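Local atomic coordinates of putative glutathione S-transferase (Sinorhizobium meliloti, PDB entry 4MDC), a protein that probably conjugates glutathione to electrophilic substrates as a homodimeric glutathione transferase. Residues Arg114-Arg119 with Gly179-Leu184; Arg138-Lys143 with Asp204-Ile209. One frame throughout, in Å; residues are numbered along the deposited sequence.

Contact 1. Residues Arg114-Arg119 with Gly179-Leu184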
ATOM      1  N   ARG B 114     -12.208   0.578 -12.087  1.00 19.09           N
ATOM      2  CA  ARG B 114     -11.524   1.221 -10.952  1.00 19.86           C
ATOM      3  C   ARG B 114     -10.537   0.251 -10.294  1.00 18.92           C
ATOM      4  O   ARG B 114      -9.440   0.666  -9.939  1.00 17.37           O
ATOM      5  CB  ARG B 114     -12.534   1.706  -9.914  1.00 21.01           C
ATOM      6  CG  ARG B 114     -13.316   2.913 -10.374  1.00 24.60           C
ATOM      7  CD  ARG B 114     -14.615   3.102  -9.590  1.00 28.31           C
ATOM      8  NE  ARG B 114     -14.507   3.684  -8.266  1.00 29.42           N
ATOM      9  CZ  ARG B 114     -14.375   4.989  -7.997  1.00 31.47           C
ATOM     10  NH1 ARG B 114     -14.256   5.905  -8.948  1.00 33.38           N
ATOM     11  NH2 ARG B 114     -14.331   5.375  -6.741  1.00 33.38           N
ATOM     12  N   ALA B 115     -11.011  -1.000 -10.030  1.00 18.73           N
ATOM     13  CA  ALA B 115     -10.169  -2.048  -9.438  1.00 19.08           C
ATOM     14  C   ALA B 115      -8.877  -2.271 -10.261  1.00 19.62           C
ATOM     15  O   ALA B 115      -7.776  -2.390  -9.706  1.00 18.30           O
ATOM     16  CB  ALA B 115     -10.907  -3.346  -9.280  1.00 20.27           C
ATOM     17  N   GLU B 116      -8.996  -2.290 -11.577  1.00 19.65           N
ATOM     18  CA  GLU B 116      -7.799  -2.477 -12.430  1.00 19.33           C
ATOM     19  C   GLU B 116      -6.847  -1.282 -12.439  1.00 18.85           C
ATOM     20  O   GLU B 116      -5.647  -1.479 -12.392  1.00 18.51           O
ATOM     21  CB  GLU B 116      -8.236  -2.821 -13.863  1.00 20.12           C
ATOM     22  CG  GLU B 116      -7.101  -3.037 -14.853  1.00 20.11           C
ATOM     23  CD  GLU B 116      -6.178  -4.201 -14.529  1.00 20.91           C
ATOM     24  OE1 GLU B 116      -6.451  -5.053 -13.653  1.00 20.85           O
ATOM     25  OE2 GLU B 116      -5.095  -4.285 -15.165  1.00 22.80           O
ATOM     26  N   ILE B 117      -7.383  -0.070 -12.425  1.00 17.40           N
ATOM     27  CA  ILE B 117      -6.567   1.154 -12.313  1.00 16.21           C
ATOM     28  C   ILE B 117      -5.806   1.143 -10.987  1.00 15.31           C
ATOM     29  O   ILE B 117      -4.578   1.304 -10.958  1.00 13.74           O
ATOM     30  CB  ILE B 117      -7.437   2.404 -12.468  1.00 16.51           C
ATOM     31  CG1 ILE B 117      -7.985   2.442 -13.879  1.00 17.59           C
ATOM     32  CG2 ILE B 117      -6.630   3.677 -12.144  1.00 16.87           C
ATOM     33  CD1 ILE B 117      -9.140   3.408 -14.065  1.00 17.70           C
ATOM     34  N   ARG B 118      -6.497   0.808  -9.912  1.00 15.00           N
ATOM     35  CA  ARG B 118      -5.851   0.682  -8.592  1.00 15.11           C
ATOM     36  C   ARG B 118      -4.769  -0.409  -8.603  1.00 14.55           C
ATOM     37  O   ARG B 118      -3.739  -0.282  -7.929  1.00 13.74           O
ATOM     38  CB  ARG B 118      -6.938   0.419  -7.503  1.00 15.59           C
ATOM     39  CG  ARG B 118      -7.787   1.656  -7.244  1.00 16.22           C
ATOM     40  CD  ARG B 118      -8.991   1.363  -6.435  1.00 17.59           C
ATOM     41  NE  ARG B 118      -9.765   2.564  -6.126  1.00 19.07           N
ATOM     42  CZ  ARG B 118     -11.071   2.580  -5.903  1.00 19.91           C
ATOM     43  NH1 ARG B 118     -11.813   1.485  -6.068  1.00 21.75           N
ATOM     44  NH2 ARG B 118     -11.650   3.734  -5.589  1.00 20.58           N
ATOM     45  N   ARG B 119      -5.090  -1.564  -9.208  1.00 15.09           N
ATOM     46  CA  ARG B 119      -4.170  -2.708  -9.157  1.00 15.44           C
ATOM     47  C   ARG B 119      -2.827  -2.293  -9.795  1.00 15.01           C
ATOM     48  O   ARG B 119      -1.730  -2.580  -9.291  1.00 15.94           O
ATOM     49  CB  ARG B 119      -4.714  -3.890  -9.925  1.00 16.37           C
ATOM     50  CG  ARG B 119      -3.858  -5.171  -9.853  1.00 16.71           C
ATOM     51  CD  ARG B 119      -4.438  -6.311 -10.720  1.00 17.60           C
ATOM     52  NE  ARG B 119      -4.233  -6.029 -12.143  1.00 18.08           N
ATOM     53  CZ  ARG B 119      -3.067  -6.178 -12.791  1.00 19.44           C
ATOM     54  NH1 ARG B 119      -1.995  -6.673 -12.199  1.00 19.63           N
ATOM     55  NH2 ARG B 119      -2.977  -5.833 -14.059  1.00 20.48           N
ATOM     56  N   GLY B 179       1.832  -3.172 -24.847  1.00 22.25           N
ATOM     57  CA  GLY B 179       1.680  -3.786 -26.151  1.00 23.72           C
ATOM     58  C   GLY B 179       0.341  -4.463 -26.329  1.00 25.53           C
ATOM     59  O   GLY B 179      -0.002  -4.791 -27.435  1.00 28.54           O
ATOM     60  N   SER B 180      -0.421  -4.652 -25.272  1.00 25.01           N
ATOM     61  CA  SER B 180      -1.655  -5.410 -25.372  1.00 25.54           C
ATOM     62  C   SER B 180      -2.951  -4.597 -25.178  1.00 25.54           C
ATOM     63  O   SER B 180      -4.064  -5.140 -25.321  1.00 24.33           O
ATOM     64  CB  SER B 180      -1.621  -6.613 -24.413  1.00 26.88           C
ATOM     65  OG  SER B 180      -1.558  -6.217 -23.066  1.00 25.64           O
ATOM     66  N   ARG B 181      -2.802  -3.344 -24.778  1.00 22.68           N
ATOM     67  CA  ARG B 181      -3.890  -2.410 -24.494  1.00 24.04           C
ATOM     68  C   ARG B 181      -3.521  -0.996 -24.970  1.00 22.36           C
ATOM     69  O   ARG B 181      -2.315  -0.669 -25.062  1.00 22.62           O
ATOM     70  CB  ARG B 181      -4.164  -2.333 -22.987  1.00 25.58           C
ATOM     71  CG  ARG B 181      -4.319  -3.657 -22.289  1.00 27.39           C
ATOM     72  CD  ARG B 181      -4.170  -3.546 -20.789  1.00 29.11           C
ATOM     73  NE  ARG B 181      -4.511  -4.813 -20.101  1.00 29.86           N
ATOM     74  CZ  ARG B 181      -4.690  -4.954 -18.779  1.00 29.27           C
ATOM     75  NH1 ARG B 181      -4.589  -3.919 -17.958  1.00 26.57           N
ATOM     76  NH2 ARG B 181      -5.008  -6.151 -18.280  1.00 31.11           N
ATOM     77  N   PRO B 182      -4.506  -0.129 -25.182  1.00 22.64           N
ATOM     78  CA  PRO B 182      -4.176   1.220 -25.639  1.00 22.75           C
ATOM     79  C   PRO B 182      -3.482   2.057 -24.575  1.00 21.50           C
ATOM     80  O   PRO B 182      -2.596   2.855 -24.912  1.00 21.84           O
ATOM     81  CB  PRO B 182      -5.515   1.859 -26.047  1.00 23.86           C
ATOM     82  CG  PRO B 182      -6.480   0.729 -26.114  1.00 25.05           C
ATOM     83  CD  PRO B 182      -5.944  -0.420 -25.291  1.00 23.80           C
ATOM     84  N   TRP B 183      -3.893   1.885 -23.319  1.00 20.88           N
ATOM     85  CA  TRP B 183      -3.216   2.490 -22.151  1.00 20.32           C
ATOM     86  C   TRP B 183      -3.099   1.340 -21.106  1.00 19.71           C
ATOM     87  O   TRP B 183      -3.693   0.272 -21.326  1.00 19.83           O
ATOM     88  CB  TRP B 183      -4.029   3.643 -21.597  1.00 20.53           C
ATOM     89  CG  TRP B 183      -4.226   4.762 -22.564  1.00 21.85           C
ATOM     90  CD1 TRP B 183      -5.230   4.861 -23.506  1.00 23.80           C
ATOM     91  CD2 TRP B 183      -3.379   5.907 -22.739  1.00 22.76           C
ATOM     92  NE1 TRP B 183      -5.060   6.025 -24.220  1.00 24.79           N
ATOM     93  CE2 TRP B 183      -3.925   6.677 -23.773  1.00 24.24           C
ATOM     94  CE3 TRP B 183      -2.222   6.366 -22.097  1.00 22.50           C
ATOM     95  CZ2 TRP B 183      -3.342   7.909 -24.181  1.00 24.98           C
ATOM     96  CZ3 TRP B 183      -1.635   7.569 -22.513  1.00 22.86           C
ATOM     97  CH2 TRP B 183      -2.192   8.323 -23.550  1.00 23.29           C
ATOM     98  N   LEU B 184      -2.384   1.522 -20.002  1.00 17.53           N
ATOM     99  CA  LEU B 184      -2.038   0.361 -19.158  1.00 17.04           C
ATOM    100  C   LEU B 184      -3.244  -0.351 -18.540  1.00 18.43           C
ATOM    101  O   LEU B 184      -3.232  -1.554 -18.512  1.00 18.49           O
ATOM    102  CB  LEU B 184      -1.054   0.681 -18.078  1.00 17.40           C
ATOM    103  CG  LEU B 184       0.312   1.233 -18.488  1.00 15.94           C
ATOM    104  CD1 LEU B 184       1.242   1.285 -17.276  1.00 15.80           C
ATOM    105  CD2 LEU B 184       0.956   0.525 -19.687  1.00 16.95           C
TER
HETATM  106  O   HOH W   1      -6.058  -7.310 -15.658  1.00 36.04           O
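Glu116 reaches across to Arg181 because its CG stands anti to the backbone N (chi1 180°) and the chain then bends at chi2, while Arg181 comes from the opposite direction with its chain extended from CG to NE. The two meet in a salt bridge, Arg181 NH1 to Glu116 OE2 at 2.9 Å, almost straight at the hydrogen. OE2 lies in the guanidinium plane but is approached on its anti side, and the two flat groups are turned 66° apart. The syn sides of the carboxylate are taken by Arg119, one turn further along the helix, which grips it side-on: NE bonds to Glu116 OE1 at 2.9 Å and NH2 to Glu116 OE2 at 2.8 Å. This three-residue salt-bridge network joins the long helix 111-145 of the GST C-terminal region to the loop that follows helix 167-180. On the loop side, Arg181 NH1 also donates to Leu184 O at 2.8 Å, which holds the guanidinium against the backbone three residues on. Water 1 accepts from Arg181 NH2 and gives a weak bond to Glu116 OE1. A glutamine here would probably leave Arg119 and Arg181, whose NH2 and NH1 lie 4.6 Å apart, without the negative charge now between them.

Contact 2. Residues Arg138-Lys143 with Asp204-Ile209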
ATOM      1  N   ARG B 138      17.848   4.730  -2.354  1.00 23.49           N
ATOM      2  CA  ARG B 138      18.523   4.889  -1.066  1.00 26.39           C
ATOM      3  C   ARG B 138      20.027   4.728  -1.223  1.00 28.75           C
ATOM      4  O   ARG B 138      20.807   5.531  -0.691  1.00 29.64           O
ATOM      5  CB  ARG B 138      18.005   3.871  -0.062  1.00 27.27           C
ATOM      6  CG  ARG B 138      18.665   3.995   1.309  1.00 30.37           C
ATOM      7  CD  ARG B 138      18.131   3.001   2.319  1.00 31.43           C
ATOM      8  NE  ARG B 138      18.975   3.003   3.501  1.00 37.67           N
ATOM      9  CZ  ARG B 138      18.876   3.843   4.525  1.00 39.28           C
ATOM     10  NH1 ARG B 138      17.935   4.771   4.556  1.00 39.50           N
ATOM     11  NH2 ARG B 138      19.721   3.726   5.551  1.00 43.30           N
ATOM     12  N   GLU B 139      20.452   3.730  -1.965  1.00 27.65           N
ATOM     13  CA  GLU B 139      21.872   3.502  -2.160  1.00 31.71           C
ATOM     14  C   GLU B 139      22.547   4.576  -3.028  1.00 31.96           C
ATOM     15  O   GLU B 139      23.638   5.038  -2.695  1.00 34.18           O
ATOM     16  CB  GLU B 139      22.133   2.150  -2.780  1.00 31.07           C
ATOM     17  CG  GLU B 139      21.784   0.977  -1.879  1.00 33.26           C
ATOM     18  CD  GLU B 139      22.367   1.095  -0.473  1.00 36.13           C
ATOM     19  OE1 GLU B 139      23.567   1.437  -0.331  1.00 36.69           O
ATOM     20  OE2 GLU B 139      21.618   0.906   0.501  1.00 35.94           O
ATOM     21  N   ARG B 140      21.871   4.998  -4.096  1.00 30.99           N
ATOM     22  CA  ARG B 140      22.440   5.983  -5.034  1.00 34.33           C
ATOM     23  C   ARG B 140      22.237   7.440  -4.704  1.00 35.91           C
ATOM     24  O   ARG B 140      23.018   8.283  -5.116  1.00 42.56           O
ATOM     25  CB  ARG B 140      21.912   5.701  -6.430  1.00 32.34           C
ATOM     26  CG  ARG B 140      22.382   4.336  -6.845  1.00 34.96           C
ATOM     27  CD  ARG B 140      22.498   4.156  -8.336  1.00 34.94           C
ATOM     28  NE  ARG B 140      23.295   5.237  -8.931  1.00 34.62           N
ATOM     29  CZ  ARG B 140      23.129   5.727 -10.161  1.00 33.47           C
ATOM     30  NH1 ARG B 140      22.269   5.189 -10.995  1.00 30.75           N
ATOM     31  NH2 ARG B 140      23.862   6.751 -10.568  1.00 36.87           N
ATOM     32  N   ILE B 141      21.167   7.776  -4.031  1.00 37.22           N
ATOM     33  CA  ILE B 141      20.842   9.183  -3.761  1.00 41.58           C
ATOM     34  C   ILE B 141      21.186   9.381  -2.247  1.00 43.80           C
ATOM     35  O   ILE B 141      22.158  10.080  -1.830  1.00 44.60           O
ATOM     36  CB  ILE B 141      19.348   9.502  -4.154  1.00 41.91           C
ATOM     37  CG1 ILE B 141      19.059   9.268  -5.673  1.00 43.82           C
ATOM     38  CG2 ILE B 141      18.927  10.924  -3.776  1.00 43.85           C
ATOM     39  CD1 ILE B 141      19.794  10.190  -6.590  1.00 45.39           C
ATOM     40  N   PHE B 142      20.402   8.713  -1.420  1.00 42.44           N
ATOM     41  CA  PHE B 142      20.304   9.115  -0.018  1.00 43.33           C
ATOM     42  C   PHE B 142      21.559   8.834   0.810  1.00 46.70           C
ATOM     43  O   PHE B 142      21.940   9.655   1.662  1.00 49.22           O
ATOM     44  CB  PHE B 142      19.073   8.517   0.647  1.00 42.29           C
ATOM     45  CG  PHE B 142      17.759   8.895   0.019  1.00 41.03           C
ATOM     46  CD1 PHE B 142      17.607  10.032  -0.764  1.00 42.52           C
ATOM     47  CD2 PHE B 142      16.637   8.119   0.279  1.00 41.09           C
ATOM     48  CE1 PHE B 142      16.369  10.333  -1.321  1.00 40.36           C
ATOM     49  CE2 PHE B 142      15.398   8.424  -0.258  1.00 42.06           C
ATOM     50  CZ  PHE B 142      15.266   9.539  -1.072  1.00 40.92           C
ATOM     51  N   LYS B 143      22.212   7.704   0.565  1.00 45.78           N
ATOM     52  CA  LYS B 143      23.460   7.348   1.278  1.00 48.88           C
ATOM     53  C   LYS B 143      24.663   8.262   0.983  1.00 53.20           C
ATOM     54  O   LYS B 143      25.684   8.222   1.707  1.00 54.29           O
ATOM     55  CB  LYS B 143      23.874   5.913   0.934  1.00 48.21           C
ATOM     56  CG  LYS B 143      23.187   4.794   1.732  1.00 48.57           C
ATOM     57  CD  LYS B 143      24.152   4.143   2.694  1.00 51.61           C
ATOM     58  CE  LYS B 143      23.676   2.766   3.143  1.00 51.29           C
ATOM     59  NZ  LYS B 143      24.393   1.731   2.362  1.00 51.08           N
ATOM     60  N   ASP B 204      14.759   6.299 -14.801  1.00 16.29           N
ATOM     61  CA  ASP B 204      15.364   6.827 -16.025  1.00 16.82           C
ATOM     62  C   ASP B 204      16.260   7.980 -15.716  1.00 16.94           C
ATOM     63  O   ASP B 204      17.363   8.074 -16.318  1.00 17.93           O
ATOM     64  CB  ASP B 204      14.287   7.218 -17.032  1.00 16.96           C
ATOM     65  CG  ASP B 204      14.848   7.380 -18.466  1.00 16.92           C
ATOM     66  OD1 ASP B 204      15.624   6.514 -18.925  1.00 15.35           O
ATOM     67  OD2 ASP B 204      14.489   8.422 -19.057  1.00 18.98           O
ATOM     68  N   TYR B 205      15.896   8.841 -14.772  1.00 17.39           N
ATOM     69  CA  TYR B 205      16.797   9.937 -14.311  1.00 17.58           C
ATOM     70  C   TYR B 205      18.159   9.348 -13.930  1.00 19.28           C
ATOM     71  O   TYR B 205      19.251   9.889 -14.261  1.00 17.79           O
ATOM     72  CB  TYR B 205      16.217  10.586 -13.070  1.00 18.11           C
ATOM     73  CG  TYR B 205      16.961  11.811 -12.600  1.00 18.38           C
ATOM     74  CD1 TYR B 205      18.147  11.713 -11.884  1.00 19.21           C
ATOM     75  CD2 TYR B 205      16.441  13.090 -12.856  1.00 19.52           C
ATOM     76  CE1 TYR B 205      18.793  12.881 -11.430  1.00 19.88           C
ATOM     77  CE2 TYR B 205      17.093  14.247 -12.443  1.00 19.97           C
ATOM     78  CZ  TYR B 205      18.282  14.125 -11.755  1.00 20.36           C
ATOM     79  OH  TYR B 205      18.912  15.263 -11.320  1.00 22.23           O
ATOM     80  N   LEU B 206      18.120   8.231 -13.236  1.00 18.70           N
ATOM     81  CA  LEU B 206      19.340   7.565 -12.759  1.00 20.34           C
ATOM     82  C   LEU B 206      20.069   6.703 -13.819  1.00 20.00           C
ATOM     83  O   LEU B 206      21.086   6.104 -13.514  1.00 20.70           O
ATOM     84  CB  LEU B 206      18.984   6.701 -11.542  1.00 21.55           C
ATOM     85  CG  LEU B 206      18.613   7.472 -10.267  1.00 22.50           C
ATOM     86  CD1 LEU B 206      18.012   6.530  -9.234  1.00 21.81           C
ATOM     87  CD2 LEU B 206      19.839   8.174  -9.694  1.00 25.38           C
ATOM     88  N   GLY B 207      19.489   6.605 -15.010  1.00 19.25           N
ATOM     89  CA  GLY B 207      20.067   5.830 -16.091  1.00 20.04           C
ATOM     90  C   GLY B 207      20.000   4.332 -15.909  1.00 19.48           C
ATOM     91  O   GLY B 207      20.798   3.606 -16.461  1.00 20.71           O
ATOM     92  N   GLU B 208      19.021   3.867 -15.142  1.00 18.99           N
ATOM     93  CA  GLU B 208      18.927   2.463 -14.777  1.00 19.40           C
ATOM     94  C   GLU B 208      18.116   1.592 -15.762  1.00 19.75           C
ATOM     95  O   GLU B 208      18.065   0.382 -15.592  1.00 20.13           O
ATOM     96  CB  GLU B 208      18.325   2.326 -13.368  1.00 19.81           C
ATOM     97  CG  GLU B 208      19.150   3.018 -12.295  1.00 20.72           C
ATOM     98  CD  GLU B 208      20.371   2.211 -11.847  1.00 23.48           C
ATOM     99  OE1 GLU B 208      20.529   1.023 -12.227  1.00 24.08           O
ATOM    100  OE2 GLU B 208      21.181   2.775 -11.095  1.00 24.53           O
ATOM    101  N   ILE B 209      17.493   2.199 -16.753  1.00 18.72           N
ATOM    102  CA  ILE B 209      16.677   1.450 -17.716  1.00 18.48           C
ATOM    103  C   ILE B 209      17.406   1.293 -19.058  1.00 20.11           C
ATOM    104  O   ILE B 209      17.816   2.283 -19.655  1.00 19.64           O
ATOM    105  CB  ILE B 209      15.371   2.170 -17.964  1.00 18.17           C
ATOM    106  CG1 ILE B 209      14.554   2.100 -16.688  1.00 18.55           C
ATOM    107  CG2 ILE B 209      14.544   1.529 -19.053  1.00 17.60           C
ATOM    108  CD1 ILE B 209      13.530   3.154 -16.637  1.00 19.16           C
TER
HETATM  109  O   HOH W   2      23.543   8.063 -12.892  1.00 40.21           O
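Arg140 and Ile141 carry the helical side of this contact, meeting Leu206 and Glu208 just beyond the end of helix 191-205. Before them, Glu139 OE1 forms a salt bridge with Lys143 NZ one turn on and also accepts from Asp156 N. Arg140 follows, bent at chi3 (52°), which turns its NH1 between two acceptors. Glu208 OE2 forms a salt bridge with Arg140 NH1 at 2.6 Å, met on the anti side of the carboxylate and somewhat tilted from the guanidinium plane; Arg164 is a second basic partner of this oxygen. Leu206 O, lying in the guanidinium plane, receives Arg140 NH1 on a lone pair at 2.9 Å. Water 2 links Arg140 NH2 to the same carbonyl, while Leu206 CD2 sits 4.0 Å above one guanidinium face, offset toward the rim. Next in sequence, Ile141 adds the apolar part, its CD1 touching Leu206 CD2 at 3.7 Å. Lys143 closes a wider pi-type turn, its N bonded to Arg138 O at 2.9 Å. Across the contact, Gly207 takes positive phi (72°) as the chain leaves the helix. The arginine thus binds a carbonyl and an acidic side chain at a Schellman motif, tying two helices of the all-helical C-terminal domain of the GST fold.

Overall arrangement
Both contacts draw on helix 111-145, contact 1 near its beginning and contact 2 near its end; their centres lie about 27 Å apart and their nearest atoms about 12 Å apart. Each pairs that helix with the segment where a later helix gives way to loop: helix 167-180 in contact 1, helix 191-205, the next in the chain, in contact 2. Their segments alternate along the sequence. The surroundings differ: Arg114 and Arg118 of segment 114-119 form salt bridges with Glu95 of the second subunit, placing contact 1 next to the dimer interface, whereas the segments of contact 2 touch no other chain of the assembly. Instead, Phe142 there meets His29 and Trp57, residues of the N-terminal, thioredoxin-like part of the GST fold.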